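Local atomic coordinates of Lmo2812 protein (Listeria monocytogenes EGD-e, PDB entry 5ZQA), a protein that probably acts as a serine-type D-Ala-D-Ala carboxypeptidase (a penicillin-binding protein) that trims peptidoglycan during cell-wall synthesis. Residues A35-V40 with S173-L178; E47-Q52 with G244-I249; L63-T68 with D125-L130; F70-A75 with D113-M118; G217-L222 with K267-G272. All blocks are in the same frame, centred on the assembly; numbering follows the deposited sequence.

Contact 1 of 5, residues A35-V40 with S173-L178; sequences ANAAAV and STTKDL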
# COMPACT_ATOMS: atom_id res chain seq x y z
N ALA A 35 -6.88 16.24 -0.77
CA ALA A 35 -7.06 15.11 -1.67
C ALA A 35 -8.13 15.36 -2.72
O ALA A 35 -9.19 15.90 -2.41
CB ALA A 35 -7.43 13.87 -0.87
N ASN A 36 -7.86 14.95 -3.95
CA ASN A 36 -8.87 15.05 -4.99
C ASN A 36 -9.87 13.88 -4.96
O ASN A 36 -10.98 14.02 -5.46
CB ASN A 36 -8.19 15.18 -6.34
CG ASN A 36 -7.61 16.57 -6.54
OD1 ASN A 36 -8.29 17.57 -6.30
ND2 ASN A 36 -6.34 16.65 -6.93
N ALA A 37 -9.48 12.77 -4.36
CA ALA A 37 -10.42 11.68 -4.07
C ALA A 37 -10.13 11.17 -2.68
O ALA A 37 -8.97 11.00 -2.31
CB ALA A 37 -10.31 10.55 -5.09
N ALA A 38 -11.17 10.94 -1.89
CA ALA A 38 -10.97 10.51 -0.52
C ALA A 38 -12.19 9.80 0.02
O ALA A 38 -13.31 10.03 -0.44
CB ALA A 38 -10.63 11.68 0.36
N ALA A 39 -11.97 8.94 1.00
CA ALA A 39 -13.07 8.22 1.62
C ALA A 39 -12.63 7.59 2.93
O ALA A 39 -11.43 7.40 3.17
CB ALA A 39 -13.63 7.14 0.66
N VAL A 40 -13.59 7.27 3.78
CA VAL A 40 -13.30 6.43 4.93
C VAL A 40 -14.48 5.48 5.09
O VAL A 40 -15.64 5.87 4.89
CB VAL A 40 -13.00 7.27 6.22
CG1 VAL A 40 -14.17 8.22 6.59
CG2 VAL A 40 -12.59 6.36 7.38
N SER A 173 -6.92 2.85 -9.81
CA SER A 173 -8.00 2.25 -9.03
C SER A 173 -8.95 3.35 -8.57
O SER A 173 -8.87 4.48 -9.05
CB SER A 173 -7.42 1.46 -7.84
OG SER A 173 -8.39 0.64 -7.22
N THR A 174 -9.85 3.02 -7.65
CA THR A 174 -10.79 3.96 -7.05
C THR A 174 -10.73 3.83 -5.54
O THR A 174 -10.23 2.81 -5.05
CB THR A 174 -12.24 3.69 -7.48
OG1 THR A 174 -12.63 2.41 -6.99
CG2 THR A 174 -12.36 3.71 -9.01
N THR A 175 -11.25 4.80 -4.79
CA THR A 175 -11.24 4.62 -3.34
C THR A 175 -12.05 3.39 -2.94
O THR A 175 -11.70 2.70 -1.98
CB THR A 175 -11.78 5.82 -2.54
OG1 THR A 175 -13.20 5.95 -2.73
CG2 THR A 175 -11.07 7.10 -2.91
N LYS A 176 -13.13 3.12 -3.67
CA LYS A 176 -13.94 1.95 -3.37
C LYS A 176 -13.15 0.65 -3.55
O LYS A 176 -13.18 -0.23 -2.68
CB LYS A 176 -15.20 1.94 -4.24
CG LYS A 176 -16.22 3.00 -3.86
CD LYS A 176 -17.47 2.87 -4.72
CE LYS A 176 -18.61 3.70 -4.16
NZ LYS A 176 -18.98 3.30 -2.76
N ASP A 177 -12.42 0.52 -4.65
CA ASP A 177 -11.63 -0.69 -4.88
C ASP A 177 -10.45 -0.79 -3.91
O ASP A 177 -10.10 -1.89 -3.46
CB ASP A 177 -11.13 -0.72 -6.32
CG ASP A 177 -12.15 -1.29 -7.29
OD1 ASP A 177 -13.11 -1.97 -6.86
OD2 ASP A 177 -11.96 -1.08 -8.50
N LEU A 178 -9.83 0.34 -3.59
CA LEU A 178 -8.72 0.33 -2.65
C LEU A 178 -9.18 -0.07 -1.24
O LEU A 178 -8.45 -0.77 -0.52
CB LEU A 178 -8.02 1.70 -2.64
CG LEU A 178 -7.24 2.01 -3.92
CD1 LEU A 178 -6.82 3.46 -3.91
CD2 LEU A 178 -6.03 1.09 -4.08
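T175, in the first turn of helix 175-188, sets its branched side chain against strand 37-42, where A37 and A39 offer their methyls and A38 its backbone. The tight part of the contact is this one side chain. Its OG1 comes to 3.6 Å from A39 CB. Its methyl CG2 lies 4.0 Å from A38 N, over the strand backbone. On the other flank CG2 meets A37 CB at 4.2 Å. Chi1 of 69° places OG1 between the backbone N and C of T175, which sends CG2 to the A37-A38 side and OG1 to the A39 side. The hydroxyl is buried but satisfied, because Y41 OH is hydrogen-bonded to it. The small methyls of A37 and A39 let the helix come close, with T175 CA 6.4 Å from A39 CA.

The loose side begins one residue later. K176 turns away from the strand, is exposed, and pairs with E51 by a salt bridge. T174 makes no contact with the strand but is the N-cap: its OG1 accepts from D177 N at 3.0 Å, nearly straight at 165°. A classic beta bulge at N36 and A37, facing L253, starts the strand.

T175 also touches I251 and L253 of strand 246-255. Helix 175-188 thus covers one face of the central antiparallel sheet, while V40 packs on helix 258-272 on the other face.

Contact 2 of 5, residues E47-Q52 with G244-I249; sequences EALYEQ and GGKRVI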
# COMPACT_ATOMS: atom_id res chain seq x y z
N GLU A 47 -19.81 0.13 5.43
CA GLU A 47 -20.47 1.42 5.27
C GLU A 47 -19.50 2.55 4.96
O GLU A 47 -18.53 2.75 5.69
CB GLU A 47 -21.27 1.79 6.51
CG GLU A 47 -22.10 3.04 6.29
CD GLU A 47 -22.86 3.49 7.52
OE1 GLU A 47 -23.72 4.38 7.39
OE2 GLU A 47 -22.59 2.96 8.62
N ALA A 48 -19.80 3.30 3.91
CA ALA A 48 -19.03 4.50 3.59
C ALA A 48 -19.42 5.60 4.57
O ALA A 48 -20.60 5.95 4.67
CB ALA A 48 -19.27 4.94 2.15
N LEU A 49 -18.46 6.11 5.34
CA LEU A 49 -18.73 7.17 6.31
C LEU A 49 -18.46 8.56 5.74
O LEU A 49 -19.01 9.56 6.20
CB LEU A 49 -17.89 6.94 7.57
CG LEU A 49 -18.12 5.52 8.11
CD1 LEU A 49 -17.14 5.15 9.21
CD2 LEU A 49 -19.57 5.40 8.59
N TYR A 50 -17.61 8.61 4.72
CA TYR A 50 -17.39 9.80 3.92
C TYR A 50 -16.87 9.36 2.56
O TYR A 50 -16.03 8.47 2.49
CB TYR A 50 -16.38 10.76 4.57
CG TYR A 50 -16.09 11.98 3.73
CD1 TYR A 50 -16.93 13.08 3.77
CD2 TYR A 50 -15.01 12.01 2.88
CE1 TYR A 50 -16.68 14.20 2.98
CE2 TYR A 50 -14.74 13.12 2.09
CZ TYR A 50 -15.58 14.21 2.15
OH TYR A 50 -15.33 15.32 1.37
N GLU A 51 -17.38 9.99 1.50
CA GLU A 51 -16.88 9.73 0.15
C GLU A 51 -16.80 11.01 -0.67
O GLU A 51 -17.73 11.82 -0.68
CB GLU A 51 -17.75 8.70 -0.58
CG GLU A 51 -17.43 7.26 -0.22
CD GLU A 51 -18.23 6.24 -1.04
OE1 GLU A 51 -19.42 6.49 -1.34
OE2 GLU A 51 -17.66 5.19 -1.39
N GLN A 52 -15.69 11.17 -1.36
CA GLN A 52 -15.49 12.27 -2.29
C GLN A 52 -14.80 11.74 -3.53
O GLN A 52 -13.66 11.28 -3.44
CB GLN A 52 -14.66 13.37 -1.63
CG GLN A 52 -14.32 14.54 -2.54
CD GLN A 52 -13.42 15.55 -1.86
OE1 GLN A 52 -13.24 15.53 -0.64
NE2 GLN A 52 -12.84 16.45 -2.65
N GLY A 244 -12.11 0.15 19.98
CA GLY A 244 -13.31 -0.47 20.51
C GLY A 244 -13.86 -1.60 19.65
O GLY A 244 -15.07 -1.78 19.56
N GLY A 245 -12.96 -2.34 19.01
CA GLY A 245 -13.36 -3.44 18.14
C GLY A 245 -13.83 -3.04 16.75
O GLY A 245 -14.18 -3.91 15.95
N LYS A 246 -13.85 -1.74 16.47
CA LYS A 246 -14.28 -1.23 15.18
C LYS A 246 -13.07 -0.76 14.39
O LYS A 246 -12.33 0.09 14.86
CB LYS A 246 -15.28 -0.08 15.35
CG LYS A 246 -15.50 0.76 14.09
CD LYS A 246 -16.43 1.93 14.35
CE LYS A 246 -16.50 2.85 13.14
NZ LYS A 246 -17.41 4.00 13.39
N ARG A 247 -12.88 -1.31 13.20
CA ARG A 247 -11.78 -0.88 12.34
C ARG A 247 -12.30 -0.05 11.18
O ARG A 247 -13.35 -0.34 10.60
CB ARG A 247 -11.00 -2.10 11.82
CG ARG A 247 -9.87 -1.70 10.85
CD ARG A 247 -8.94 -2.88 10.49
NE ARG A 247 -8.18 -3.34 11.65
CZ ARG A 247 -7.07 -2.77 12.11
NH1 ARG A 247 -6.57 -1.70 11.51
NH2 ARG A 247 -6.46 -3.26 13.18
N VAL A 248 -11.56 1.01 10.86
CA VAL A 248 -11.90 1.81 9.68
C VAL A 248 -10.69 1.84 8.76
O VAL A 248 -9.55 1.61 9.19
CB VAL A 248 -12.33 3.25 10.04
CG1 VAL A 248 -13.56 3.22 10.98
CG2 VAL A 248 -11.19 4.03 10.66
N ILE A 249 -10.96 2.08 7.48
CA ILE A 249 -9.92 2.24 6.49
C ILE A 249 -10.16 3.56 5.77
O ILE A 249 -11.27 3.81 5.27
CB ILE A 249 -9.89 1.08 5.49
CG1 ILE A 249 -9.48 -0.20 6.22
CG2 ILE A 249 -8.90 1.38 4.36
CD1 ILE A 249 -9.56 -1.44 5.33
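L49 and V248 mark the closest backbone approach, with their CA atoms 9.3 Å apart, because strand 37-42 runs between strands 48-52 and 246-255. The side chains must therefore bridge the gap. L49 does so with its CD1 methyl. It meets V248 CG1 at 4.4 Å, methyl against methyl. The same CD1 lies 4.3 Å from K246 NZ. K246 is fully extended, with chi2 to chi4 all near 180°, and this carries its amino group across the strand direction, toward the edge of the sheet, to L49. There NZ is hydrogen-bonded to G272 O, at the end of helix 258-272, so the leucine methyl borders a polar group that already has a partner. The contact is small and only partly buried.

L49 sits where the chain turns a corner. L49 and Y50 both face V40, which makes a classic beta bulge. Beyond it, Y50 OH donates to Q52 OE1 at 2.9 Å, two residues on in the same strand. The phenol approaches from above the amide plane, 37° out of it.

A bulged outer strand beside the first strand, with the C-terminal hairpin of strands 236-243 and 246-255 next to it, belongs to the five-stranded antiparallel sheet of the serine DD-peptidase (beta-lactamase-like) fold, as in other S11 enzymes.

Contact 3 of 5, residues L63-T68 with D125-L130; sequences LSKLMT and DAAETL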
# COMPACT_ATOMS: atom_id res chain seq x y z
N LEU A 63 0.76 2.38 -3.91
CA LEU A 63 -0.32 1.66 -3.22
C LEU A 63 -0.45 0.27 -3.85
O LEU A 63 -0.96 -0.65 -3.21
CB LEU A 63 -1.65 2.42 -3.29
CG LEU A 63 -1.64 3.83 -2.67
CD1 LEU A 63 -3.02 4.47 -2.79
CD2 LEU A 63 -1.20 3.78 -1.21
N SER A 64 0.05 0.13 -5.08
CA SER A 64 0.12 -1.18 -5.74
C SER A 64 0.84 -2.23 -4.91
O SER A 64 0.56 -3.43 -5.04
CB SER A 64 0.85 -1.06 -7.08
OG SER A 64 0.19 -0.19 -7.97
N LYS A 65 1.77 -1.79 -4.07
CA LYS A 65 2.53 -2.72 -3.25
C LYS A 65 1.67 -3.50 -2.26
O LYS A 65 2.10 -4.55 -1.78
CB LYS A 65 3.63 -1.97 -2.51
CG LYS A 65 4.71 -1.42 -3.43
CD LYS A 65 5.70 -0.57 -2.65
CE LYS A 65 6.93 -0.22 -3.49
NZ LYS A 65 6.61 0.81 -4.50
N LEU A 66 0.46 -3.03 -1.99
CA LEU A 66 -0.44 -3.80 -1.13
C LEU A 66 -0.89 -5.08 -1.82
O LEU A 66 -1.07 -6.10 -1.17
CB LEU A 66 -1.66 -2.97 -0.72
CG LEU A 66 -1.31 -1.80 0.22
CD1 LEU A 66 -2.52 -0.95 0.50
CD2 LEU A 66 -0.71 -2.30 1.54
N MET A 67 -1.04 -5.04 -3.14
CA MET A 67 -1.42 -6.26 -3.85
C MET A 67 -0.23 -7.19 -3.93
O MET A 67 -0.38 -8.41 -3.78
CB MET A 67 -1.95 -5.96 -5.26
CG MET A 67 -2.22 -7.24 -6.07
SD MET A 67 -3.45 -8.33 -5.32
CE MET A 67 -4.97 -7.55 -5.87
N THR A 68 0.96 -6.64 -4.16
CA THR A 68 2.16 -7.47 -4.13
C THR A 68 2.33 -8.11 -2.75
O THR A 68 2.63 -9.30 -2.68
CB THR A 68 3.39 -6.65 -4.53
OG1 THR A 68 3.14 -6.06 -5.82
CG2 THR A 68 4.67 -7.52 -4.62
N ASP A 125 12.47 -1.47 -6.03
CA ASP A 125 13.24 -2.62 -6.47
C ASP A 125 12.89 -3.87 -5.66
O ASP A 125 12.79 -4.96 -6.22
CB ASP A 125 14.76 -2.32 -6.43
CG ASP A 125 15.25 -1.75 -5.09
OD1 ASP A 125 14.45 -1.41 -4.20
OD2 ASP A 125 16.49 -1.63 -4.95
N ALA A 126 12.63 -3.71 -4.36
CA ALA A 126 12.23 -4.85 -3.53
C ALA A 126 10.92 -5.46 -4.05
O ALA A 126 10.79 -6.69 -4.18
CB ALA A 126 12.10 -4.44 -2.09
N ALA A 127 9.96 -4.60 -4.36
CA ALA A 127 8.68 -5.07 -4.90
C ALA A 127 8.85 -5.82 -6.22
O ALA A 127 8.26 -6.88 -6.42
CB ALA A 127 7.73 -3.89 -5.08
N GLU A 128 9.65 -5.26 -7.13
CA GLU A 128 9.84 -5.88 -8.44
C GLU A 128 10.51 -7.24 -8.31
O GLU A 128 10.19 -8.19 -9.04
CB GLU A 128 10.66 -4.98 -9.37
CG GLU A 128 9.94 -3.71 -9.80
CD GLU A 128 8.70 -3.99 -10.63
OE1 GLU A 128 7.71 -3.22 -10.51
OE2 GLU A 128 8.71 -4.97 -11.41
N THR A 129 11.44 -7.33 -7.36
CA THR A 129 12.19 -8.56 -7.12
C THR A 129 11.26 -9.66 -6.60
O THR A 129 11.32 -10.82 -7.04
CB THR A 129 13.33 -8.32 -6.10
OG1 THR A 129 14.23 -7.34 -6.62
CG2 THR A 129 14.09 -9.61 -5.83
N LEU A 130 10.38 -9.30 -5.68
CA LEU A 130 9.37 -10.24 -5.18
C LEU A 130 8.41 -10.72 -6.27
O LEU A 130 8.12 -11.91 -6.37
CB LEU A 130 8.60 -9.62 -4.03
CG LEU A 130 9.40 -9.36 -2.75
CD1 LEU A 130 8.65 -8.44 -1.80
CD2 LEU A 130 9.76 -10.67 -2.06
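K65, T68 and A127 join the helix that begins at the SxxK motif, S62 to K65, to helix 124-135. S62 and K65 are the predicted acylated serine and proton acceptor. N124, just before the second segment, ends an SxN sequence that starts at the predicted active-site residue S122.

Van der Waals contacts carry the interface. K65 lends its aliphatic chain: CE rests 4.1 Å from A127 CB. One turn on, T68 CG2 lies against the A127 carbonyl, 4.1 Å from A127 O, and loosely 4.5 Å from L130 CB. This methyl is anti to the backbone N of T68 (chi1 -56° for OG1), facing helix 124-135.

The polar ends look elsewhere. The K65 chain bends at chi4, 75°, and NZ is hydrogen-bonded to S62 OG, N124 OD1 and S162 O. Three bonds thus fix the amine beside the serine. T68 OG1 is bonded to A161 O.

Near the start of helix 124-135 the D125 carboxylate accepts from the backbone N of L100 and Y101, at the start of helix 100-104. Within its own helix D125 O accepts twice: T129 N and T129 OG1 reach it from opposite faces of the carbonyl plane, the hydroxyl at 2.8 Å.

Contact 4 of 5, residues F70-A75 with D113-M118; sequences FLVLEA and DLYSAM. With MG (magnesium ion), chain B.
V72, L73 and Y115 form the packing of helix 65-77 on helix 111-120, two helices of the mainly helical region beside the sheet; the next residue, E74, holds a magnesium ion. The Y115 ring carries the helix contact. L73 reaches its hydroxyl end, with CD1 3.6 Å from Y115 OH. Its second methyl, CD2, lies 4.0 Å from Y115 CE2. The leucine meets the tyrosine at about a right angle. V72 comes in lower on the ring: its CG1 is 4.1 Å from Y115 CD2. This methyl stands anti to the V72 backbone N (chi1 167°), and so faces helix 111-120. The tyrosine ring is pinned further by an edge-to-face stack with W83.

The metal lies on another side of helix 65-77. E74 bends at chi2, -76°, and binds the magnesium through OE1 at 2.1 Å. OE2 stays 3.3 Å from the metal, so the carboxylate binds by one oxygen. Four waters complete the ligands found for the ion. Water 1 also donates to E74 OE2 in a short bond of 2.5 Å. H189 NE2 is hydrogen-bonded to the same OE2. Another magnesium lies about 4 Å from the L73 side chain, close to H189 and E191, which bind magnesium in this entry.

OE1 of E74 thus goes to the metal, and OE2 to H189 and the metal-bound water 1. This should fix the rotation of the carboxylate, and the bound cation would probably favour its ionised form, while the V72 and L73 side meets the Y115 ring through methyl groups.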
# COMPACT_ATOMS: atom_id res chain seq x y z
N PHE A 70 -0.05 -8.85 -0.62
CA PHE A 70 -1.07 -9.89 -0.52
C PHE A 70 -0.60 -11.18 -1.17
O PHE A 70 -0.71 -12.26 -0.58
CB PHE A 70 -2.39 -9.43 -1.17
CG PHE A 70 -3.52 -10.39 -0.98
CD1 PHE A 70 -4.28 -10.36 0.17
CD2 PHE A 70 -3.80 -11.36 -1.93
CE1 PHE A 70 -5.32 -11.26 0.36
CE2 PHE A 70 -4.83 -12.26 -1.75
CZ PHE A 70 -5.59 -12.20 -0.60
N LEU A 71 -0.03 -11.06 -2.36
CA LEU A 71 0.42 -12.24 -3.09
C LEU A 71 1.66 -12.91 -2.47
O LEU A 71 1.78 -14.14 -2.51
CB LEU A 71 0.67 -11.86 -4.56
CG LEU A 71 -0.65 -11.62 -5.29
CD1 LEU A 71 -0.41 -11.04 -6.68
CD2 LEU A 71 -1.49 -12.89 -5.40
N VAL A 72 2.55 -12.13 -1.88
CA VAL A 72 3.67 -12.68 -1.12
C VAL A 72 3.16 -13.48 0.07
O VAL A 72 3.59 -14.62 0.30
CB VAL A 72 4.61 -11.56 -0.64
CG1 VAL A 72 5.59 -12.08 0.40
CG2 VAL A 72 5.35 -10.96 -1.85
N LEU A 73 2.23 -12.89 0.81
CA LEU A 73 1.70 -13.53 2.01
C LEU A 73 0.90 -14.80 1.67
O LEU A 73 1.00 -15.81 2.38
CB LEU A 73 0.84 -12.54 2.79
CG LEU A 73 1.68 -11.40 3.38
CD1 LEU A 73 0.79 -10.27 3.88
CD2 LEU A 73 2.57 -11.90 4.50
N GLU A 74 0.14 -14.76 0.57
CA GLU A 74 -0.53 -15.97 0.07
C GLU A 74 0.48 -17.07 -0.26
O GLU A 74 0.30 -18.23 0.12
CB GLU A 74 -1.36 -15.66 -1.19
CG GLU A 74 -2.58 -14.78 -0.94
CD GLU A 74 -3.71 -15.55 -0.29
OE1 GLU A 74 -4.30 -16.43 -0.97
OE2 GLU A 74 -3.99 -15.31 0.90
N ALA A 75 1.55 -16.70 -0.94
CA ALA A 75 2.57 -17.68 -1.35
C ALA A 75 3.20 -18.35 -0.15
O ALA A 75 3.41 -19.57 -0.14
CB ALA A 75 3.64 -17.01 -2.21
N ASP A 113 13.11 -9.43 4.34
CA ASP A 113 13.62 -8.06 4.33
C ASP A 113 13.10 -7.28 3.12
O ASP A 113 12.86 -6.08 3.21
CB ASP A 113 15.15 -8.05 4.34
CG ASP A 113 15.73 -8.36 5.71
OD1 ASP A 113 14.98 -8.40 6.71
OD2 ASP A 113 16.97 -8.52 5.78
N LEU A 114 12.92 -7.97 1.99
CA LEU A 114 12.37 -7.32 0.80
C LEU A 114 10.93 -6.89 1.04
O LEU A 114 10.53 -5.78 0.68
CB LEU A 114 12.46 -8.25 -0.40
CG LEU A 114 13.88 -8.57 -0.86
CD1 LEU A 114 13.83 -9.70 -1.87
CD2 LEU A 114 14.52 -7.34 -1.48
N TYR A 115 10.15 -7.79 1.64
CA TYR A 115 8.78 -7.49 2.04
C TYR A 115 8.73 -6.29 3.01
O TYR A 115 7.93 -5.37 2.81
CB TYR A 115 8.17 -8.76 2.64
CG TYR A 115 6.87 -8.60 3.41
CD1 TYR A 115 6.89 -8.44 4.78
CD2 TYR A 115 5.65 -8.70 2.76
CE1 TYR A 115 5.72 -8.33 5.51
CE2 TYR A 115 4.47 -8.59 3.48
CZ TYR A 115 4.51 -8.41 4.85
OH TYR A 115 3.34 -8.30 5.57
N SER A 116 9.60 -6.29 4.01
CA SER A 116 9.65 -5.15 4.93
C SER A 116 10.00 -3.86 4.21
O SER A 116 9.38 -2.83 4.45
CB SER A 116 10.66 -5.39 6.05
OG SER A 116 10.30 -6.53 6.81
N ALA A 117 11.01 -3.90 3.33
CA ALA A 117 11.44 -2.70 2.61
C ALA A 117 10.34 -2.16 1.70
O ALA A 117 10.10 -0.95 1.64
CB ALA A 117 12.71 -3.00 1.80
N MET A 118 9.66 -3.06 1.01
CA MET A 118 8.53 -2.67 0.17
C MET A 118 7.46 -1.93 0.97
O MET A 118 7.01 -0.85 0.56
CB MET A 118 7.96 -3.92 -0.51
CG MET A 118 6.71 -3.68 -1.29
SD MET A 118 6.17 -5.18 -2.12
CE MET A 118 5.42 -6.07 -0.75
MG MG B . -5.47 -18.06 -0.23
O HOH W 1 -6.00 -16.78 1.37
O HOH W 2 -3.82 -18.78 0.94
O HOH W 3 -6.91 -17.32 -1.52
O HOH W 4 -4.90 -19.26 -1.67

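Contact 5 of 5, residues G217-L222 with K267-G272; sequences GSIQGL and KLMEVG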
# COMPACT_ATOMS: atom_id res chain seq x y z
N GLY A 217 1.88 6.61 15.86
CA GLY A 217 2.12 7.24 17.15
C GLY A 217 1.46 8.59 17.32
O GLY A 217 1.55 9.20 18.39
N SER A 218 0.79 9.07 16.27
CA SER A 218 0.10 10.36 16.31
C SER A 218 -1.42 10.24 16.36
O SER A 218 -2.12 11.12 16.86
CB SER A 218 0.50 11.20 15.10
OG SER A 218 1.86 11.57 15.19
N ILE A 219 -1.93 9.14 15.82
CA ILE A 219 -3.36 8.84 15.86
C ILE A 219 -3.53 7.55 16.63
O ILE A 219 -2.99 6.51 16.24
CB ILE A 219 -3.97 8.69 14.45
CG1 ILE A 219 -3.85 10.01 13.68
CG2 ILE A 219 -5.42 8.25 14.55
CD1 ILE A 219 -4.48 9.97 12.30
N GLN A 220 -4.26 7.61 17.74
CA GLN A 220 -4.43 6.42 18.56
C GLN A 220 -5.09 5.33 17.73
O GLN A 220 -6.04 5.58 16.98
CB GLN A 220 -5.25 6.73 19.81
CG GLN A 220 -5.27 5.61 20.82
CD GLN A 220 -6.29 4.54 20.50
OE1 GLN A 220 -7.37 4.84 19.99
NE2 GLN A 220 -5.97 3.29 20.81
N GLY A 221 -4.56 4.12 17.85
CA GLY A 221 -5.14 2.97 17.17
C GLY A 221 -4.68 2.79 15.73
O GLY A 221 -4.99 1.77 15.12
N LEU A 222 -3.97 3.77 15.18
CA LEU A 222 -3.55 3.68 13.78
C LEU A 222 -2.40 2.70 13.62
O LEU A 222 -1.37 2.83 14.29
CB LEU A 222 -3.15 5.06 13.24
CG LEU A 222 -2.83 5.03 11.74
CD1 LEU A 222 -3.94 5.67 10.94
CD2 LEU A 222 -1.50 5.69 11.42
N LYS A 267 -8.60 14.14 9.51
CA LYS A 267 -10.00 14.51 9.38
C LYS A 267 -10.88 13.29 9.10
O LYS A 267 -11.97 13.17 9.65
CB LYS A 267 -10.16 15.55 8.28
CG LYS A 267 -9.61 16.91 8.65
CD LYS A 267 -9.70 17.83 7.46
CE LYS A 267 -9.18 19.22 7.77
NZ LYS A 267 -9.03 19.97 6.49
N LEU A 268 -10.39 12.39 8.26
CA LEU A 268 -11.16 11.19 7.92
C LEU A 268 -11.27 10.24 9.11
O LEU A 268 -12.33 9.63 9.32
CB LEU A 268 -10.53 10.47 6.72
CG LEU A 268 -10.64 11.22 5.39
CD1 LEU A 268 -9.72 10.60 4.36
CD2 LEU A 268 -12.08 11.21 4.87
N MET A 269 -10.20 10.12 9.89
CA MET A 269 -10.23 9.25 11.06
C MET A 269 -11.20 9.80 12.11
O MET A 269 -11.90 9.02 12.77
CB MET A 269 -8.81 9.08 11.63
CG MET A 269 -7.93 8.14 10.79
SD MET A 269 -8.68 6.50 10.67
CE MET A 269 -7.56 5.64 9.55
N GLU A 270 -11.28 11.12 12.23
CA GLU A 270 -12.25 11.76 13.12
C GLU A 270 -13.68 11.40 12.72
O GLU A 270 -14.52 11.07 13.57
CB GLU A 270 -12.07 13.29 13.13
CG GLU A 270 -13.05 14.02 14.05
CD GLU A 270 -12.57 15.41 14.44
OE1 GLU A 270 -11.37 15.57 14.73
OE2 GLU A 270 -13.41 16.34 14.46
N VAL A 271 -13.97 11.46 11.43
CA VAL A 271 -15.27 11.04 10.90
C VAL A 271 -15.49 9.56 11.14
O VAL A 271 -16.58 9.13 11.56
CB VAL A 271 -15.38 11.35 9.39
CG1 VAL A 271 -16.63 10.72 8.79
CG2 VAL A 271 -15.39 12.85 9.18
N GLY A 272 -14.46 8.77 10.87
CA GLY A 272 -14.56 7.32 10.99
C GLY A 272 -14.98 6.85 12.37
O GLY A 272 -15.69 5.85 12.50
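M269 is the centre of this contact and meets I219 and L222 with different atoms. Its CG lies 4.2 Å from I219 CD1. Its CE methyl, at the far end of the chain, lies 3.9 Å from L222 CD1. Both side chains cross the methionine at about a right angle and touch it with their CD1 methyls. The M269 chain bends at chi2, -59°, which turns SD and CE away from I219, so that CE reaches L222. The CD1 branch of L222 is the one turned to the helix, with chi2 at 106°. I219 is partly exposed; L222 and M269 are buried.

The next shell fixes the loop. I219 to L222 is a type II beta turn, closed by L222 N to I219 O at 3.1 Å. G221 takes the third place of the turn, with a positive phi of 85°. Q220 O is hydrogen-bonded to R243 NH2, and the backbone of G221 is paired with E242. L222 also packs on N213 and L215.

On the helix side, G272 N to L268 O at 2.8 Å keeps the last turn regular. M269 further rests on A241, V248 and S250, so its side chain lies over the sheet. L268 points to V40, S250 and V252.

Helix 258-272 is thus the C-terminal helix laid over one face of the antiparallel sheet in the serine DD-peptidase fold. The turn leads into strand 222-230, which carries K226, a predicted substrate-binding residue of a probable KTG-type motif.

How the contacts relate
The five contacts fall into two groups. Contacts 1, 2 and 5 build the sheet and its covering helices. Contacts 1 and 2 are tied by K176 NZ to E51 OE2 at 2.7 Å. Contacts 2 and 5 meet where V248 CG2 approaches M269 SD at 3.5 Å. Contacts 3 and 4 lie in the helical region, with centres 7 Å apart, and share helix 65-77. M118 joins them: its SD lies 3.6 Å from A127 CB. The magnesium of E74 is at contact 4. The groups touch lightly, with L178 CD1 4.1 Å from L63 CD1. The predicted catalytic centre is at contact 3, where the K65 side chain is about 4 Å from that of K226, on the edge strand that follows the loop of contact 5.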